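Local structure of nucleoprotein (Schmallenberg virus, 4JNG) at residues 94-99 / 145-151; 54-60 / 75-81; 39-43 / 66-71. The protein coats the single-stranded RNA genome of the virus as an oligomer, shielding it from nucleases and forming the helical template for transcription and replication. All coordinates share one frame; numbering follows the deposited sequence.

All three contacts lie in one RNA-bound subunit. Contact 1 is near the centre of the chain. Contacts 2 and 3 lie farther out, their centres about 20 Å and about 16 Å from it. Contacts 1 and 2 have centres about 19 Å apart and do not touch, yet both hold the same RNA strand. In RNA chain A, Arg-95 hydrogen-bonds to the phosphate of U24, Asn-76 to its O2' and His-77 to the phosphate of U26. Contact 3 packs directly on contact 1, where Met-96 CE lies 3.4 Å from Phe-71 CG. Its segments alternate along the chain with those of contact 2, and both contacts touch a second subunit.

Contact 1: 94-99 / 145-151; sequences HRMSGY and APGAEMF. With nucleotides of chain A.
Ser-97 OG gives a short hydrogen bond to Pro-146 O, at 2.6 Å. The hydroxyl stands anti to its own backbone N (chi1 178°) and meets the carbonyl oxygen 22° from the carbonyl plane. Ser-97 OG also lies beside the proline ring, 3.5 Å from Pro-146 CD. Pro-146 and Gly-147 are the middle residues of a type II turn, closed by Ala-148 N bonding to Ala-145 O.

The backbones come closest where Gly-98 meets Gly-147. Gly-98 CA makes a C-H...O contact with Gly-147 O at 3.4 Å. Neither position has room for a CB, and at the backbone angles of Gly-147 one would also press on Pro-146 O.

The apolar part centres on Met-150. Its chain bends at the last torsion and brings CE to 4.0 Å from Tyr-99 CE1. Its sulfur makes an oblique Met-aromatic contact with the Tyr-99 ring. Phe-151 CZ meets that ring at its edge, 3.7 Å from Tyr-99 CD1.

Arg-95 leaves the helix on the side away from the loop. Its extended chain sends NE to U24 OP1 of chain A, 2.9 Å and nearly straight at 168°. Arg-95 NH1 bonds to Pro-87 O and Ala-90 O.

The contact joins helix 93-110 to the loop between helices 138-142 and 158-168. Helix 20-31 packs on Tyr-99, Met-150 and Phe-151, and helix 37-45 on Ser-97 and Ala-145.

Contact 2: 54-60 / 75-81; sequences LHKTAQP and NNHFPQY. With nucleotides of chain A.
Asn-75 ND2 is gripped by three backbone carbonyls. It gives a hydrogen bond to Leu-54 O at 3.1 Å and weak ones to Thr-57 O at 2.9 Å and Gln-59 O at 3.2 Å. Asn-75 CG lies opposite the backbone N (chi1 176°), which carries the amide across to segment 54-60. Asn-75 N adds a bond to Pro-60 O, at 3.0 Å. The other end of the amide serves its own segment. Asn-75 OD1 accepts from His-77 N, two residues on, which makes an Asx turn, and weakly from Phe-78 N. This turn follows strand 69-74 and presents two residues to the RNA. His-77 ND1 bonds in the ring plane to U26 OP1 of chain A at 2.8 Å, and Asn-76 ND2 bonds to U24 O2' of chain A at 2.9 Å and also to Asn-84 O. Leu-54 CD2 packs against His-77 CD2. Ala-58 CB lies over the face of Phe-78 in a CH-pi contact, 4.1 Å from the ring centroid. Phe-78 CD2 and Pro-60 CB cover opposite faces of the Tyr-81 ring. Phe-5 of a second subunit packs on Thr-57 and Gln-59.

Contact 3: 39-43 / 66-71; sequences VARVF and FGGVKF
Phe-43 CG stands anti to its backbone N (chi1 178°), while Phe-66 CG stands anti to its carbonyl carbon (chi1 -64°). These settings bring the two rings together as a T-shaped, edge-to-face pair. The edge of Phe-43 is turned to the face of Phe-66. Phe-43 CD1 sits over the centre of the Phe-66 ring, 3.8 Å from Phe-66 CZ. The centroids are 5.0 Å apart and the planes make 68°. The same face of Phe-66 also meets the helix backbone, with Phe-43 CA above it, 3.6 Å from Phe-66 CD1.

Val-42 and Val-39 supply the other helix contacts. Val-42 CG1 meets Phe-66 at the ring edge, 4.2 Å from Phe-66 CD1, and lies close to Gly-67 N. Val-39 divides its methyls. Its CG1 reaches Phe-66 O at 3.4 Å and points at the edge of the Phe-71 ring. Its CG2 packs on Val-69 CG2 at 3.6 Å, the two side chains crossing at about a right angle.

The segment 66-71 holds the type I' turn of a beta hairpin. Phe-66 and Val-69 close it with backbone bonds in both directions. Gly-67 and Gly-68 occupy the corners with positive phi. Gly-67 CA is 4.6 Å from Val-39 CA, and a CB there would sit tightly against the helix.

The hairpin of strands 61-66 and 69-74 thus leans on helix 37-45. Met-96 of helix 93-110 packs on Phe-43 and Phe-71, and Ser-97 and Leu-100 also touch Phe-43. Phe-7 of a second subunit stacks on Phe-66, whose strand pairs in parallel with one of that subunit, so the sheet continues across the interface.

Contact 1: 94-99 / 145-151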
loop_
_atom_site.group_PDB
_atom_site.type_symbol
_atom_site.label_atom_id
_atom_site.label_comp_id
_atom_site.label_asym_id
_atom_site.label_seq_id
_atom_site.Cartn_x
_atom_site.Cartn_y
_atom_site.Cartn_z
ATOM N N HIS B 94 -8.884 19.964 -10.891
ATOM C CA HIS B 94 -9.491 20.532 -9.718
ATOM C C HIS B 94 -10.043 21.926 -9.989
ATOM O O HIS B 94 -11.166 22.231 -9.601
ATOM C CB HIS B 94 -8.480 20.603 -8.564
ATOM C CG HIS B 94 -9.114 20.855 -7.239
ATOM N ND1 HIS B 94 -9.134 22.099 -6.651
ATOM C CD2 HIS B 94 -9.774 20.028 -6.396
ATOM C CE1 HIS B 94 -9.762 22.026 -5.495
ATOM N NE2 HIS B 94 -10.165 20.783 -5.319
ATOM N N ARG B 95 -9.253 22.767 -10.646
ATOM C CA ARG B 95 -9.680 24.133 -10.929
ATOM C C ARG B 95 -10.887 24.136 -11.877
ATOM O O ARG B 95 -11.857 24.855 -11.660
ATOM C CB ARG B 95 -8.531 24.946 -11.520
ATOM C CG ARG B 95 -7.430 25.293 -10.509
ATOM C CD ARG B 95 -6.406 26.223 -11.142
ATOM N NE ARG B 95 -5.294 26.521 -10.255
ATOM C CZ ARG B 95 -4.241 27.277 -10.563
ATOM N NH1 ARG B 95 -4.117 27.834 -11.764
ATOM N NH2 ARG B 95 -3.298 27.476 -9.644
ATOM N N MET B 96 -10.797 23.296 -12.902
ATOM C CA MET B 96 -11.813 23.162 -13.945
ATOM C C MET B 96 -13.167 22.807 -13.336
ATOM O O MET B 96 -14.191 23.399 -13.672
ATOM C CB MET B 96 -11.348 22.065 -14.899
ATOM C CG MET B 96 -12.217 21.846 -16.106
ATOM S SD MET B 96 -11.454 20.612 -17.159
ATOM C CE MET B 96 -12.824 20.447 -18.303
ATOM N N SER B 97 -13.147 21.854 -12.405
ATOM C CA SER B 97 -14.326 21.447 -11.657
ATOM C C SER B 97 -14.981 22.604 -10.904
ATOM O O SER B 97 -16.203 22.735 -10.905
ATOM C CB SER B 97 -13.951 20.343 -10.677
ATOM O OG SER B 97 -15.057 19.953 -9.892
ATOM N N GLY B 98 -14.168 23.429 -10.247
ATOM C CA GLY B 98 -14.675 24.604 -9.543
ATOM C C GLY B 98 -15.233 25.651 -10.502
ATOM O O GLY B 98 -16.316 26.206 -10.279
ATOM N N TYR B 99 -14.503 25.919 -11.577
ATOM C CA TYR B 99 -14.982 26.882 -12.565
ATOM C C TYR B 99 -16.328 26.439 -13.153
ATOM O O TYR B 99 -17.255 27.233 -13.185
ATOM C CB TYR B 99 -13.961 27.113 -13.682
ATOM C CG TYR B 99 -12.648 27.731 -13.246
ATOM C CD1 TYR B 99 -12.517 28.416 -12.027
ATOM C CD2 TYR B 99 -11.530 27.649 -14.066
ATOM C CE1 TYR B 99 -11.308 28.983 -11.652
ATOM C CE2 TYR B 99 -10.319 28.215 -13.694
ATOM C CZ TYR B 99 -10.216 28.881 -12.492
ATOM O OH TYR B 99 -9.010 29.440 -12.147
ATOM N N ALA B 145 -18.979 20.155 -5.299
ATOM C CA ALA B 145 -17.991 19.941 -6.356
ATOM C C ALA B 145 -16.565 20.202 -5.862
ATOM O O ALA B 145 -16.336 21.132 -5.089
ATOM C CB ALA B 145 -18.289 20.824 -7.552
ATOM N N PRO B 146 -15.596 19.386 -6.310
ATOM C CA PRO B 146 -14.212 19.775 -6.017
ATOM C C PRO B 146 -13.932 21.120 -6.676
ATOM O O PRO B 146 -14.429 21.378 -7.789
ATOM C CB PRO B 146 -13.378 18.664 -6.669
ATOM C CG PRO B 146 -14.311 17.515 -6.815
ATOM C CD PRO B 146 -15.675 18.096 -7.011
ATOM N N GLY B 147 -13.194 21.982 -5.980
ATOM C CA GLY B 147 -12.889 23.319 -6.469
ATOM C C GLY B 147 -13.928 24.384 -6.165
ATOM O O GLY B 147 -13.669 25.559 -6.389
ATOM N N ALA B 148 -15.097 23.997 -5.656
ATOM C CA ALA B 148 -16.115 24.971 -5.253
ATOM C C ALA B 148 -15.660 25.838 -4.072
ATOM O O ALA B 148 -16.143 26.958 -3.904
ATOM C CB ALA B 148 -17.421 24.270 -4.914
ATOM N N GLU B 149 -14.731 25.321 -3.268
ATOM C CA GLU B 149 -14.171 26.081 -2.132
ATOM C C GLU B 149 -13.403 27.358 -2.536
ATOM O O GLU B 149 -13.165 28.238 -1.708
ATOM C CB GLU B 149 -13.313 25.165 -1.240
ATOM C CG GLU B 149 -11.921 24.825 -1.760
ATOM C CD GLU B 149 -11.901 23.881 -2.950
ATOM O OE1 GLU B 149 -12.895 23.161 -3.222
ATOM O OE2 GLU B 149 -10.857 23.866 -3.623
ATOM N N MET B 150 -13.028 27.459 -3.809
ATOM C CA MET B 150 -12.489 28.698 -4.365
ATOM C C MET B 150 -13.525 29.840 -4.444
ATOM O O MET B 150 -13.151 30.991 -4.687
ATOM C CB MET B 150 -11.985 28.458 -5.791
ATOM C CG MET B 150 -10.857 27.461 -5.953
ATOM S SD MET B 150 -10.234 27.509 -7.651
ATOM C CE MET B 150 -11.425 26.530 -8.552
ATOM N N PHE B 151 -14.811 29.529 -4.272
ATOM C CA PHE B 151 -15.872 30.526 -4.387
ATOM C C PHE B 151 -16.855 30.428 -3.223
ATOM O O PHE B 151 -18.042 30.158 -3.412
ATOM C CB PHE B 151 -16.614 30.347 -5.725
ATOM C CG PHE B 151 -15.703 30.300 -6.917
ATOM C CD1 PHE B 151 -15.023 31.434 -7.326
ATOM C CD2 PHE B 151 -15.515 29.120 -7.620
ATOM C CE1 PHE B 151 -14.167 31.395 -8.414
ATOM C CE2 PHE B 151 -14.670 29.073 -8.712
ATOM C CZ PHE B 151 -13.989 30.212 -9.105
ATOM P P U A 24 -4.296 25.067 -6.633
ATOM O OP1 U A 24 -5.256 25.070 -7.792
ATOM O OP2 U A 24 -4.825 24.973 -5.254
ATOM O "O5'" U A 24 -3.273 23.867 -6.829
ATOM C "C5'" U A 24 -2.423 23.771 -7.978
ATOM C "C4'" U A 24 -1.422 22.660 -7.782
ATOM O "O4'" U A 24 -0.416 23.068 -6.810
ATOM C "C3'" U A 24 -1.976 21.361 -7.216
ATOM O "O3'" U A 24 -2.569 20.554 -8.218
ATOM C "C2'" U A 24 -0.724 20.729 -6.622
ATOM O "O2'" U A 24 0.154 20.134 -7.559
ATOM C "C1'" U A 24 -0.035 21.952 -6.023
ATOM N N1 U A 24 -0.396 22.217 -4.622
ATOM C C2 U A 24 0.230 21.461 -3.650
ATOM O O2 U A 24 1.041 20.589 -3.912
ATOM N N3 U A 24 -0.139 21.756 -2.360
ATOM C C4 U A 24 -1.045 22.711 -1.951
ATOM O O4 U A 24 -1.269 22.859 -0.749
ATOM C C5 U A 24 -1.653 23.449 -3.016
ATOM C C6 U A 24 -1.318 23.182 -4.284
#

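Contact 2: 54-60 / 75-81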
loop_
_atom_site.group_PDB
_atom_site.type_symbol
_atom_site.label_atom_id
_atom_site.label_comp_id
_atom_site.label_asym_id
_atom_site.label_seq_id
_atom_site.Cartn_x
_atom_site.Cartn_y
_atom_site.Cartn_z
ATOM N N LEU B 54 -4.926 10.852 -15.762
ATOM C CA LEU B 54 -3.837 11.807 -15.483
ATOM C C LEU B 54 -2.794 11.280 -14.484
ATOM O O LEU B 54 -1.602 11.546 -14.626
ATOM C CB LEU B 54 -4.415 13.148 -14.989
ATOM C CG LEU B 54 -4.534 14.292 -16.011
ATOM C CD1 LEU B 54 -4.963 13.820 -17.390
ATOM C CD2 LEU B 54 -5.478 15.367 -15.500
ATOM N N HIS B 55 -3.253 10.532 -13.484
ATOM C CA HIS B 55 -2.372 9.949 -12.479
ATOM C C HIS B 55 -1.372 8.955 -13.075
ATOM O O HIS B 55 -0.269 8.792 -12.545
ATOM C CB HIS B 55 -3.195 9.271 -11.381
ATOM C CG HIS B 55 -2.362 8.557 -10.370
ATOM N ND1 HIS B 55 -1.960 9.140 -9.188
ATOM C CD2 HIS B 55 -1.817 7.318 -10.383
ATOM C CE1 HIS B 55 -1.217 8.288 -8.510
ATOM N NE2 HIS B 55 -1.111 7.175 -9.215
ATOM N N LYS B 56 -1.758 8.299 -14.169
ATOM C CA LYS B 56 -0.898 7.335 -14.850
ATOM C C LYS B 56 -0.300 7.870 -16.162
ATOM O O LYS B 56 0.403 7.138 -16.873
ATOM C CB LYS B 56 -1.661 6.017 -15.079
ATOM C CG LYS B 56 -2.423 5.891 -16.396
ATOM C CD LYS B 56 -3.375 4.697 -16.371
ATOM C CE LYS B 56 -3.390 3.948 -17.696
ATOM N NZ LYS B 56 -3.810 4.815 -18.829
ATOM N N THR B 57 -0.543 9.144 -16.468
ATOM C CA THR B 57 -0.106 9.716 -17.740
ATOM C C THR B 57 1.076 10.657 -17.556
ATOM O O THR B 57 1.018 11.588 -16.755
ATOM C CB THR B 57 -1.262 10.450 -18.441
ATOM O OG1 THR B 57 -2.342 9.536 -18.635
ATOM C CG2 THR B 57 -0.821 10.996 -19.780
ATOM N N ALA B 58 2.135 10.418 -18.330
ATOM C CA ALA B 58 3.410 11.103 -18.141
ATOM C C ALA B 58 3.646 12.193 -19.179
ATOM O O ALA B 58 4.678 12.210 -19.851
ATOM C CB ALA B 58 4.554 10.095 -18.151
ATOM N N GLN B 59 2.680 13.096 -19.314
ATOM C CA GLN B 59 2.947 14.402 -19.913
ATOM C C GLN B 59 2.431 15.470 -18.967
ATOM O O GLN B 59 1.347 15.329 -18.404
ATOM C CB GLN B 59 2.330 14.575 -21.304
ATOM C CG GLN B 59 0.933 14.012 -21.469
ATOM C CD GLN B 59 0.940 12.579 -21.947
ATOM O OE1 GLN B 59 1.829 11.801 -21.596
ATOM N NE2 GLN B 59 -0.063 12.211 -22.739
ATOM N N PRO B 60 3.219 16.536 -18.770
ATOM C CA PRO B 60 2.851 17.566 -17.810
ATOM C C PRO B 60 1.600 18.360 -18.193
ATOM O O PRO B 60 1.094 19.105 -17.357
ATOM C CB PRO B 60 4.081 18.475 -17.789
ATOM C CG PRO B 60 4.709 18.273 -19.128
ATOM C CD PRO B 60 4.527 16.815 -19.392
ATOM N N ASN B 75 -1.382 18.690 -15.802
ATOM C CA ASN B 75 -1.385 17.404 -15.129
ATOM C C ASN B 75 -0.343 17.389 -14.007
ATOM O O ASN B 75 0.840 17.166 -14.266
ATOM C CB ASN B 75 -1.099 16.291 -16.141
ATOM C CG ASN B 75 -0.995 14.914 -15.500
ATOM O OD1 ASN B 75 -1.262 14.736 -14.300
ATOM N ND2 ASN B 75 -0.603 13.924 -16.304
ATOM N N ASN B 76 -0.801 17.652 -12.782
ATOM C CA ASN B 76 0.019 17.550 -11.565
ATOM C C ASN B 76 -0.355 16.315 -10.736
ATOM O O ASN B 76 0.031 16.194 -9.573
ATOM C CB ASN B 76 -0.113 18.827 -10.715
ATOM C CG ASN B 76 0.891 19.901 -11.106
ATOM O OD1 ASN B 76 1.456 19.874 -12.193
ATOM N ND2 ASN B 76 1.125 20.848 -10.207
ATOM N N HIS B 77 -1.081 15.386 -11.351
ATOM C CA HIS B 77 -1.502 14.158 -10.678
ATOM C C HIS B 77 -0.446 13.057 -10.746
ATOM O O HIS B 77 -0.252 12.317 -9.781
ATOM C CB HIS B 77 -2.796 13.646 -11.285
ATOM C CG HIS B 77 -3.983 14.481 -10.946
ATOM N ND1 HIS B 77 -4.630 14.389 -9.735
ATOM C CD2 HIS B 77 -4.645 15.422 -11.659
ATOM C CE1 HIS B 77 -5.643 15.238 -9.716
ATOM N NE2 HIS B 77 -5.672 15.877 -10.871
ATOM N N PHE B 78 0.191 12.926 -11.908
ATOM C CA PHE B 78 1.301 12.000 -12.076
ATOM C C PHE B 78 2.349 12.345 -11.002
ATOM O O PHE B 78 2.769 13.501 -10.903
ATOM C CB PHE B 78 1.874 12.108 -13.494
ATOM C CG PHE B 78 2.977 11.124 -13.791
ATOM C CD1 PHE B 78 2.683 9.801 -14.078
ATOM C CD2 PHE B 78 4.313 11.530 -13.800
ATOM C CE1 PHE B 78 3.698 8.893 -14.352
ATOM C CE2 PHE B 78 5.331 10.628 -14.076
ATOM C CZ PHE B 78 5.024 9.307 -14.350
ATOM N N PRO B 79 2.736 11.355 -10.169
ATOM C CA PRO B 79 3.559 11.609 -8.969
ATOM C C PRO B 79 4.689 12.612 -9.184
ATOM O O PRO B 79 4.825 13.572 -8.426
ATOM C CB PRO B 79 4.128 10.225 -8.625
ATOM C CG PRO B 79 3.241 9.231 -9.306
ATOM C CD PRO B 79 2.329 9.943 -10.265
ATOM N N GLN B 80 5.468 12.397 -10.235
ATOM C CA GLN B 80 6.609 13.254 -10.571
ATOM C C GLN B 80 6.235 14.739 -10.709
ATOM O O GLN B 80 7.041 15.618 -10.383
ATOM C CB GLN B 80 7.244 12.748 -11.872
ATOM C CG GLN B 80 8.502 13.477 -12.323
ATOM C CD GLN B 80 9.082 12.887 -13.598
ATOM O OE1 GLN B 80 8.914 11.702 -13.880
ATOM N NE2 GLN B 80 9.778 13.712 -14.370
ATOM N N TYR B 81 5.018 15.008 -11.183
ATOM C CA TYR B 81 4.580 16.367 -11.487
ATOM C C TYR B 81 3.903 17.088 -10.317
ATOM O O TYR B 81 3.585 18.276 -10.422
ATOM C CB TYR B 81 3.632 16.352 -12.706
ATOM C CG TYR B 81 4.200 15.686 -13.956
ATOM C CD1 TYR B 81 5.578 15.633 -14.195
ATOM C CD2 TYR B 81 3.350 15.133 -14.914
ATOM C CE1 TYR B 81 6.083 15.024 -15.335
ATOM C CE2 TYR B 81 3.842 14.534 -16.054
ATOM C CZ TYR B 81 5.206 14.476 -16.266
ATOM O OH TYR B 81 5.678 13.873 -17.416
ATOM P P U A 26 -4.400 13.864 -6.436
ATOM O OP1 U A 26 -4.489 12.755 -7.416
ATOM O OP2 U A 26 -5.497 14.856 -6.345
ATOM O "O5'" U A 26 -4.187 13.262 -4.971
ATOM C "C5'" U A 26 -3.537 11.992 -4.749
ATOM C "C4'" U A 26 -3.476 11.674 -3.267
ATOM O "O4'" U A 26 -2.855 12.778 -2.559
ATOM C "C3'" U A 26 -4.811 11.473 -2.561
ATOM O "O3'" U A 26 -5.276 10.126 -2.628
ATOM C "C2'" U A 26 -4.475 11.800 -1.108
ATOM O "O2'" U A 26 -4.009 10.696 -0.358
ATOM C "C1'" U A 26 -3.394 12.873 -1.255
ATOM N N1 U A 26 -3.901 14.238 -1.050
ATOM C C2 U A 26 -3.853 14.755 0.230
ATOM O O2 U A 26 -3.394 14.140 1.177
ATOM N N3 U A 26 -4.351 16.028 0.358
ATOM C C4 U A 26 -4.893 16.816 -0.636
ATOM O O4 U A 26 -5.303 17.945 -0.359
ATOM C C5 U A 26 -4.923 16.205 -1.930
ATOM C C6 U A 26 -4.444 14.966 -2.088
ATOM P P U A 25 -3.907 19.719 -7.912
ATOM O OP1 U A 25 -4.438 19.237 -9.207
ATOM O OP2 U A 25 -4.773 20.504 -7.001
ATOM O "O5'" U A 25 -3.346 18.440 -7.151
ATOM C "C5'" U A 25 -2.410 17.565 -7.792
ATOM C "C4'" U A 25 -1.760 16.689 -6.755
ATOM O "O4'" U A 25 -1.109 17.520 -5.759
ATOM C "C3'" U A 25 -2.718 15.823 -5.955
ATOM O "O3'" U A 25 -3.034 14.653 -6.707
ATOM C "C2'" U A 25 -1.920 15.558 -4.680
ATOM O "O2'" U A 25 -1.016 14.488 -4.840
ATOM C "C1'" U A 25 -1.147 16.867 -4.503
ATOM N N1 U A 25 -1.679 17.802 -3.494
ATOM C C2 U A 25 -1.215 17.664 -2.197
ATOM O O2 U A 25 -0.423 16.799 -1.867
ATOM N N3 U A 25 -1.720 18.573 -1.302
ATOM C C4 U A 25 -2.617 19.589 -1.559
ATOM O O4 U A 25 -2.974 20.330 -0.641
ATOM C C5 U A 25 -3.044 19.673 -2.924
ATOM C C6 U A 25 -2.568 18.802 -3.823
ATOM P P U A 24 -4.296 25.067 -6.633
ATOM O OP1 U A 24 -5.256 25.070 -7.792
ATOM O OP2 U A 24 -4.825 24.973 -5.254
ATOM O "O5'" U A 24 -3.273 23.867 -6.829
ATOM C "C5'" U A 24 -2.423 23.771 -7.978
ATOM C "C4'" U A 24 -1.422 22.660 -7.782
ATOM O "O4'" U A 24 -0.416 23.068 -6.810
ATOM C "C3'" U A 24 -1.976 21.361 -7.216
ATOM O "O3'" U A 24 -2.569 20.554 -8.218
ATOM C "C2'" U A 24 -0.724 20.729 -6.622
ATOM O "O2'" U A 24 0.154 20.134 -7.559
ATOM C "C1'" U A 24 -0.035 21.952 -6.023
ATOM N N1 U A 24 -0.396 22.217 -4.622
ATOM C C2 U A 24 0.230 21.461 -3.650
ATOM O O2 U A 24 1.041 20.589 -3.912
ATOM N N3 U A 24 -0.139 21.756 -2.360
ATOM C C4 U A 24 -1.045 22.711 -1.951
ATOM O O4 U A 24 -1.269 22.859 -0.749
ATOM C C5 U A 24 -1.653 23.449 -3.016
ATOM C C6 U A 24 -1.318 23.182 -4.284
HETATM O O HOH W 1 2.424 19.661 -14.896
#

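Contact 3: 39-43 / 66-71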
loop_
_atom_site.group_PDB
_atom_site.type_symbol
_atom_site.label_atom_id
_atom_site.label_comp_id
_atom_site.label_asym_id
_atom_site.label_seq_id
_atom_site.Cartn_x
_atom_site.Cartn_y
_atom_site.Cartn_z
ATOM N N VAL B 39 -22.033 19.186 -21.529
ATOM C CA VAL B 39 -20.587 19.173 -21.372
ATOM C C VAL B 39 -20.232 19.068 -19.888
ATOM O O VAL B 39 -19.349 18.289 -19.518
ATOM C CB VAL B 39 -19.937 20.423 -22.004
ATOM C CG1 VAL B 39 -18.457 20.486 -21.682
ATOM C CG2 VAL B 39 -20.145 20.413 -23.512
ATOM N N ALA B 40 -20.926 19.827 -19.041
ATOM C CA ALA B 40 -20.678 19.757 -17.596
ATOM C C ALA B 40 -21.169 18.426 -17.032
ATOM O O ALA B 40 -20.569 17.888 -16.107
ATOM C CB ALA B 40 -21.331 20.920 -16.865
ATOM N N ARG B 41 -22.252 17.896 -17.594
ATOM C CA ARG B 41 -22.764 16.597 -17.165
ATOM C C ARG B 41 -21.708 15.508 -17.325
ATOM O O ARG B 41 -21.554 14.642 -16.469
ATOM C CB ARG B 41 -24.006 16.208 -17.972
ATOM C CG ARG B 41 -24.371 14.741 -17.823
ATOM C CD ARG B 41 -25.502 14.302 -18.739
ATOM N NE ARG B 41 -25.680 12.866 -18.582
ATOM C CZ ARG B 41 -26.333 12.286 -17.581
ATOM N NH1 ARG B 41 -26.922 13.004 -16.627
ATOM N NH2 ARG B 41 -26.407 10.965 -17.543
ATOM N N VAL B 42 -21.030 15.533 -18.466
ATOM C CA VAL B 42 -20.011 14.544 -18.768
ATOM C C VAL B 42 -18.785 14.767 -17.872
ATOM O O VAL B 42 -18.245 13.814 -17.312
ATOM C CB VAL B 42 -19.599 14.593 -20.248
ATOM C CG1 VAL B 42 -18.434 13.653 -20.508
ATOM C CG2 VAL B 42 -20.773 14.216 -21.143
ATOM N N PHE B 43 -18.360 16.018 -17.727
ATOM C CA PHE B 43 -17.232 16.296 -16.844
ATOM C C PHE B 43 -17.421 15.651 -15.477
ATOM O O PHE B 43 -16.573 14.870 -15.044
ATOM C CB PHE B 43 -16.969 17.788 -16.659
ATOM C CG PHE B 43 -15.845 18.067 -15.712
ATOM C CD1 PHE B 43 -14.532 18.007 -16.147
ATOM C CD2 PHE B 43 -16.093 18.337 -14.374
ATOM C CE1 PHE B 43 -13.486 18.227 -15.266
ATOM C CE2 PHE B 43 -15.054 18.560 -13.495
ATOM C CZ PHE B 43 -13.744 18.510 -13.941
ATOM N N PHE B 66 -14.419 16.552 -23.024
ATOM C CA PHE B 66 -15.655 16.202 -22.319
ATOM C C PHE B 66 -16.876 16.659 -23.127
ATOM O O PHE B 66 -17.045 17.846 -23.367
ATOM C CB PHE B 66 -15.700 16.871 -20.946
ATOM C CG PHE B 66 -14.620 16.412 -20.017
ATOM C CD1 PHE B 66 -14.776 15.252 -19.274
ATOM C CD2 PHE B 66 -13.446 17.138 -19.886
ATOM C CE1 PHE B 66 -13.774 14.824 -18.413
ATOM C CE2 PHE B 66 -12.442 16.709 -19.035
ATOM C CZ PHE B 66 -12.609 15.554 -18.297
ATOM N N GLY B 67 -17.726 15.715 -23.521
ATOM C CA GLY B 67 -18.914 16.008 -24.339
ATOM C C GLY B 67 -18.584 16.864 -25.547
ATOM O O GLY B 67 -19.261 17.853 -25.824
ATOM N N GLY B 68 -17.511 16.505 -26.244
ATOM C CA GLY B 68 -17.145 17.171 -27.490
ATOM C C GLY B 68 -16.293 18.419 -27.367
ATOM O O GLY B 68 -15.753 18.882 -28.370
ATOM N N VAL B 69 -16.161 18.971 -26.158
ATOM C CA VAL B 69 -15.362 20.181 -25.956
ATOM C C VAL B 69 -13.983 19.798 -25.405
ATOM O O VAL B 69 -13.903 19.106 -24.390
ATOM C CB VAL B 69 -16.053 21.162 -24.986
ATOM C CG1 VAL B 69 -15.186 22.391 -24.766
ATOM C CG2 VAL B 69 -17.414 21.569 -25.538
ATOM N N LYS B 70 -12.924 20.271 -26.070
ATOM C CA LYS B 70 -11.534 19.946 -25.716
ATOM C C LYS B 70 -10.882 20.990 -24.808
ATOM O O LYS B 70 -10.811 22.159 -25.168
ATOM C CB LYS B 70 -10.664 19.815 -26.972
ATOM C CG LYS B 70 -9.237 19.371 -26.638
ATOM C CD LYS B 70 -8.286 19.499 -27.815
ATOM C CE LYS B 70 -7.982 18.152 -28.446
ATOM N NZ LYS B 70 -7.535 18.305 -29.857
ATOM N N PHE B 71 -10.354 20.536 -23.673
ATOM C CA PHE B 71 -9.710 21.398 -22.678
ATOM C C PHE B 71 -8.238 21.042 -22.523
ATOM O O PHE B 71 -7.892 19.867 -22.444
ATOM C CB PHE B 71 -10.373 21.209 -21.320
ATOM C CG PHE B 71 -11.818 21.587 -21.293
ATOM C CD1 PHE B 71 -12.791 20.688 -21.707
ATOM C CD2 PHE B 71 -12.209 22.838 -20.837
ATOM C CE1 PHE B 71 -14.131 21.039 -21.693
ATOM C CE2 PHE B 71 -13.546 23.195 -20.819
ATOM C CZ PHE B 71 -14.508 22.295 -21.246
#